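Local coordinates for sensor histidine kinase (Rhodopseudomonas palustris, PDB 3VA9), which probably autophosphorylates on a histidine with ATP as a two-component sensor kinase, here represented by its four-helix-bundle sensor domain, at residues E83-L86 and L87-R91; V118-L121 and T122-I125. All coordinates share one frame; numbering follows the deposited sequence.

Contact 1 of 2, residues E83-L86 and L87-R91; sequences ELRL and LTDMR
Two successive turns of helix 75-101, one of the long helices of the four-helix-bundle sensor domain, meet through i to i+4 pairs in which Leu84 is paired with Thr88, Arg85 with Asp89 and Leu86 with Met90. Regular alpha-helical backbone bonds carry the turns: Leu87 N to Glu83 O, Thr88 N to Leu84 O at 2.7 Å, Asp89 N to Arg85 O and Met90 N to Leu86 O. On the buried side, CD1 of Leu84 lies 3.8 Å from CG2 of Thr88, methyl against methyl. Thr88 holds OG1 between its backbone N and carbonyl carbon (chi1 62°), which brings the hydroxyl to 3.2 Å from Arg85 O and leaves CG2 for the leucine.

Arg85 and Asp89 form a long salt bridge, NE to OD1 3.8 Å. The carboxylate oxygen comes to the edge of the guanidinium, in its plane; the groups meet through NE and OD1 alone, well separated and with their planes turned 76° apart. The stronger polar partner of Arg85 is Asp65 on helix 47-70, which takes NH1, so the guanidinium has one carboxylate at NH1 and that of Asp89 more distantly at NE. CG of Leu86 rests 4.2 Å from SD of Met90 in an apolar contact on the surface.

Leu84 reaches both neighbours, touching Leu64 of helix 47-70 and Ser128 and Leu129 of helix 121-142, whereas Thr88 packs on Leu64 and Leu87 on Ile125 of helix 121-142.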
loop_
_atom_site.group_PDB
_atom_site.type_symbol
_atom_site.label_atom_id
_atom_site.label_comp_id
_atom_site.label_asym_id
_atom_site.label_seq_id
_atom_site.Cartn_x
_atom_site.Cartn_y
_atom_site.Cartn_z
ATOM N N GLU A 83 9.619 -3.103 7.303
ATOM C CA GLU A 83 10.071 -2.138 6.304
ATOM C C GLU A 83 8.975 -1.751 5.308
ATOM O O GLU A 83 8.747 -0.562 5.068
ATOM C CB GLU A 83 11.329 -2.657 5.600
ATOM C CG GLU A 83 12.553 -2.613 6.513
ATOM C CD GLU A 83 13.544 -3.743 6.270
ATOM O OE1 GLU A 83 13.517 -4.358 5.182
ATOM O OE2 GLU A 83 14.359 -4.008 7.182
ATOM N N LEU A 84 8.293 -2.748 4.746
ATOM C CA LEU A 84 7.156 -2.494 3.858
ATOM C C LEU A 84 6.134 -1.578 4.543
ATOM O O LEU A 84 5.674 -0.592 3.964
ATOM C CB LEU A 84 6.477 -3.807 3.456
ATOM C CG LEU A 84 5.169 -3.646 2.673
ATOM C CD1 LEU A 84 5.441 -3.052 1.304
ATOM C CD2 LEU A 84 4.424 -4.973 2.540
ATOM N N ARG A 85 5.805 -1.912 5.788
ATOM C CA ARG A 85 4.808 -1.178 6.565
ATOM C C ARG A 85 5.158 0.289 6.767
ATOM O O ARG A 85 4.282 1.155 6.712
ATOM C CB ARG A 85 4.623 -1.831 7.933
ATOM C CG ARG A 85 3.542 -1.169 8.751
ATOM C CD ARG A 85 2.357 -2.100 8.882
ATOM N NE ARG A 85 1.098 -1.389 9.066
ATOM C CZ ARG A 85 0.046 -1.915 9.682
ATOM N NH1 ARG A 85 0.122 -3.144 10.183
ATOM N NH2 ARG A 85 -1.074 -1.215 9.804
ATOM N N LEU A 86 6.436 0.561 7.027
ATOM C CA LEU A 86 6.921 1.932 7.089
ATOM C C LEU A 86 6.590 2.647 5.784
ATOM O O LEU A 86 6.062 3.765 5.785
ATOM C CB LEU A 86 8.438 1.968 7.331
ATOM C CG LEU A 86 9.111 3.354 7.290
ATOM C CD1 LEU A 86 8.497 4.288 8.329
ATOM C CD2 LEU A 86 10.619 3.255 7.500
ATOM N N LEU A 87 6.913 1.990 4.675
ATOM C CA LEU A 87 6.712 2.561 3.346
ATOM C C LEU A 87 5.226 2.755 3.052
ATOM O O LEU A 87 4.829 3.791 2.529
ATOM C CB LEU A 87 7.367 1.673 2.275
ATOM C CG LEU A 87 8.907 1.605 2.250
ATOM C CD1 LEU A 87 9.417 0.498 1.328
ATOM C CD2 LEU A 87 9.529 2.940 1.861
ATOM N N THR A 88 4.400 1.767 3.396
ATOM C CA THR A 88 2.961 1.879 3.136
ATOM C C THR A 88 2.293 2.922 4.045
ATOM O O THR A 88 1.365 3.602 3.621
ATOM C CB THR A 88 2.216 0.512 3.194
ATOM O OG1 THR A 88 2.325 -0.057 4.501
ATOM C CG2 THR A 88 2.790 -0.461 2.186
ATOM N N ASP A 89 2.773 3.056 5.284
ATOM C CA ASP A 89 2.298 4.123 6.170
ATOM C C ASP A 89 2.606 5.534 5.625
ATOM O O ASP A 89 1.755 6.426 5.656
ATOM C CB ASP A 89 2.864 3.961 7.595
ATOM C CG ASP A 89 2.072 2.959 8.451
ATOM O OD1 ASP A 89 1.167 2.267 7.929
ATOM O OD2 ASP A 89 2.366 2.863 9.662
ATOM N N MET A 90 3.821 5.743 5.128
ATOM C CA MET A 90 4.160 7.026 4.519
ATOM C C MET A 90 3.315 7.286 3.262
ATOM O O MET A 90 2.879 8.401 3.025
ATOM C CB MET A 90 5.651 7.091 4.177
ATOM C CG MET A 90 6.585 6.874 5.371
ATOM S SD MET A 90 8.324 6.731 4.875
ATOM C CE MET A 90 8.537 8.306 4.063
ATOM N N ARG A 91 3.094 6.251 2.461
ATOM C CA ARG A 91 2.320 6.390 1.229
ATOM C C ARG A 91 0.858 6.712 1.536
ATOM O O ARG A 91 0.283 7.639 0.963
ATOM C CB ARG A 91 2.419 5.123 0.371
ATOM C CG ARG A 91 1.686 5.225 -0.972
ATOM C CD ARG A 91 2.060 6.521 -1.715
ATOM N NE ARG A 91 1.542 6.538 -3.083
ATOM C CZ ARG A 91 1.398 7.633 -3.821
ATOM N NH1 ARG A 91 1.738 8.814 -3.329
ATOM N NH2 ARG A 91 0.916 7.547 -5.058
#

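Contact 2 of 2, residues V118-L121 and T122-I125; sequences VDRL and TERI
Arg120, in the left-handed helical region, turns the backbone at the N-cap position of helix 121-142, and the first helical bonds follow at once, Arg124 N to Arg120 O at 2.9 Å and Ile125 N to Leu121 O at 2.8 Å. Arg124 is the side chain that reaches back across this turn. Its NH1 donates to Asp119 O at 3.1 Å, with an N-H...O angle of 164°; the donor sits in the carbonyl plane on a lone pair, and the oxygen lies in the guanidinium plane. The chain bends at chi3 (72°), which folds the guanidinium back toward the loop, and CD passes 3.4 Å from the same Asp119 O. CD2 of Leu121, 3.7 Å from NH1 of Arg124, lies over the rim of one face of the guanidinium while the edge makes the bond.

This is the entry into the last helix of the CHASE3-type bundle: the loop after helix 106-116 ends here, and a side chain from the first turn of the new helix ties down a loop carbonyl. Glu123 also folds back, bent at chi2 (80°), and its OE1 comes to 3.0 Å from Arg120 O; both atoms are acceptors, so no hydrogen bond joins them, and the same OE1 also lies against CB of Arg120. The two charged ends stay apart, NE of Arg120 being 6.0 Å from OE1 of Glu123, because the arginine chain runs extended away from the helix. Ile125 lays CG1 3.1 Å from Leu121 O, the carbonyl that its own backbone N binds. Leu121, buried, packs on Met90 and Gln94 of helix 75-101.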
loop_
_atom_site.group_PDB
_atom_site.type_symbol
_atom_site.label_atom_id
_atom_site.label_comp_id
_atom_site.label_asym_id
_atom_site.label_seq_id
_atom_site.Cartn_x
_atom_site.Cartn_y
_atom_site.Cartn_z
ATOM N N VAL A 118 8.060 12.908 -5.539
ATOM C CA VAL A 118 9.514 12.921 -5.418
ATOM C C VAL A 118 10.033 11.835 -4.482
ATOM O O VAL A 118 11.222 11.518 -4.485
ATOM C CB VAL A 118 10.048 14.307 -4.959
ATOM C CG1 VAL A 118 9.401 15.421 -5.776
ATOM C CG2 VAL A 118 9.804 14.522 -3.469
ATOM N N ASP A 119 9.142 11.265 -3.677
ATOM C CA ASP A 119 9.550 10.260 -2.704
ATOM C C ASP A 119 9.566 8.854 -3.300
ATOM O O ASP A 119 10.181 7.951 -2.739
ATOM C CB ASP A 119 8.657 10.322 -1.461
ATOM C CG ASP A 119 8.727 11.669 -0.766
ATOM O OD1 ASP A 119 9.805 12.006 -0.229
ATOM O OD2 ASP A 119 7.710 12.393 -0.769
ATOM N N ARG A 120 8.884 8.680 -4.432
ATOM C CA ARG A 120 8.891 7.416 -5.167
ATOM C C ARG A 120 8.428 6.245 -4.297
ATOM O O ARG A 120 8.862 5.104 -4.477
ATOM C CB ARG A 120 10.288 7.132 -5.730
ATOM C CG ARG A 120 10.805 8.176 -6.715
ATOM C CD ARG A 120 12.273 7.917 -7.049
ATOM N NE ARG A 120 12.838 8.919 -7.954
ATOM C CZ ARG A 120 14.123 8.977 -8.297
ATOM N NH1 ARG A 120 14.984 8.094 -7.809
ATOM N NH2 ARG A 120 14.552 9.920 -9.127
ATOM N N LEU A 121 7.546 6.537 -3.353
ATOM C CA LEU A 121 7.065 5.524 -2.425
ATOM C C LEU A 121 6.447 4.330 -3.149
ATOM O O LEU A 121 6.554 3.189 -2.692
ATOM C CB LEU A 121 6.081 6.149 -1.437
ATOM C CG LEU A 121 6.818 6.985 -0.388
ATOM C CD1 LEU A 121 5.855 7.794 0.506
ATOM C CD2 LEU A 121 7.714 6.069 0.428
ATOM N N THR A 122 5.817 4.602 -4.287
ATOM C CA THR A 122 5.206 3.561 -5.108
ATOM C C THR A 122 6.242 2.564 -5.647
ATOM O O THR A 122 6.086 1.353 -5.506
ATOM C CB THR A 122 4.429 4.187 -6.277
ATOM O OG1 THR A 122 3.323 4.937 -5.759
ATOM C CG2 THR A 122 3.911 3.108 -7.218
ATOM N N GLU A 123 7.300 3.077 -6.258
ATOM C CA GLU A 123 8.396 2.233 -6.712
ATOM C C GLU A 123 8.997 1.478 -5.535
ATOM O O GLU A 123 9.269 0.280 -5.627
ATOM C CB GLU A 123 9.487 3.075 -7.386
ATOM C CG GLU A 123 9.075 3.731 -8.702
ATOM C CD GLU A 123 8.265 5.008 -8.515
ATOM O OE1 GLU A 123 8.035 5.423 -7.358
ATOM O OE2 GLU A 123 7.862 5.602 -9.536
ATOM N N ARG A 124 9.207 2.189 -4.429
ATOM C CA ARG A 124 9.875 1.616 -3.265
ATOM C C ARG A 124 9.043 0.502 -2.635
ATOM O O ARG A 124 9.583 -0.518 -2.198
ATOM C CB ARG A 124 10.222 2.708 -2.251
ATOM C CG ARG A 124 11.374 3.603 -2.695
ATOM C CD ARG A 124 11.388 4.924 -1.954
ATOM N NE ARG A 124 11.811 4.792 -0.564
ATOM C CZ ARG A 124 11.761 5.782 0.323
ATOM N NH1 ARG A 124 11.282 6.966 -0.038
ATOM N NH2 ARG A 124 12.172 5.588 1.569
ATOM N N ILE A 125 7.728 0.683 -2.613
ATOM C CA ILE A 125 6.846 -0.363 -2.114
ATOM C C ILE A 125 6.900 -1.616 -2.990
ATOM O O ILE A 125 6.998 -2.730 -2.474
ATOM C CB ILE A 125 5.403 0.125 -1.978
ATOM C CG1 ILE A 125 5.283 1.073 -0.784
ATOM C CG2 ILE A 125 4.461 -1.058 -1.804
ATOM C CD1 ILE A 125 4.107 2.019 -0.882
#

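Contact 1 lies midway along helix 75-101 and contact 2 at the start of helix 121-142, their centres about 10 Å apart, and the two helices pack directly on each other there. Leu121 CD1 makes two of the close approaches, lying 3.7 Å from Met90 CB and equally near Arg91 N. Next to it, NE of Arg91 lies beside OG1 of Thr122 at 3.6 Å. One turn away, CD1 of Leu87 comes within 3.7 Å of Arg124 O. The guanidinium of Arg91 is bonded to Glu35 and Gln94. Both contacts belong to the sensor domain, whereas ATP binding is expected in another part of the protein.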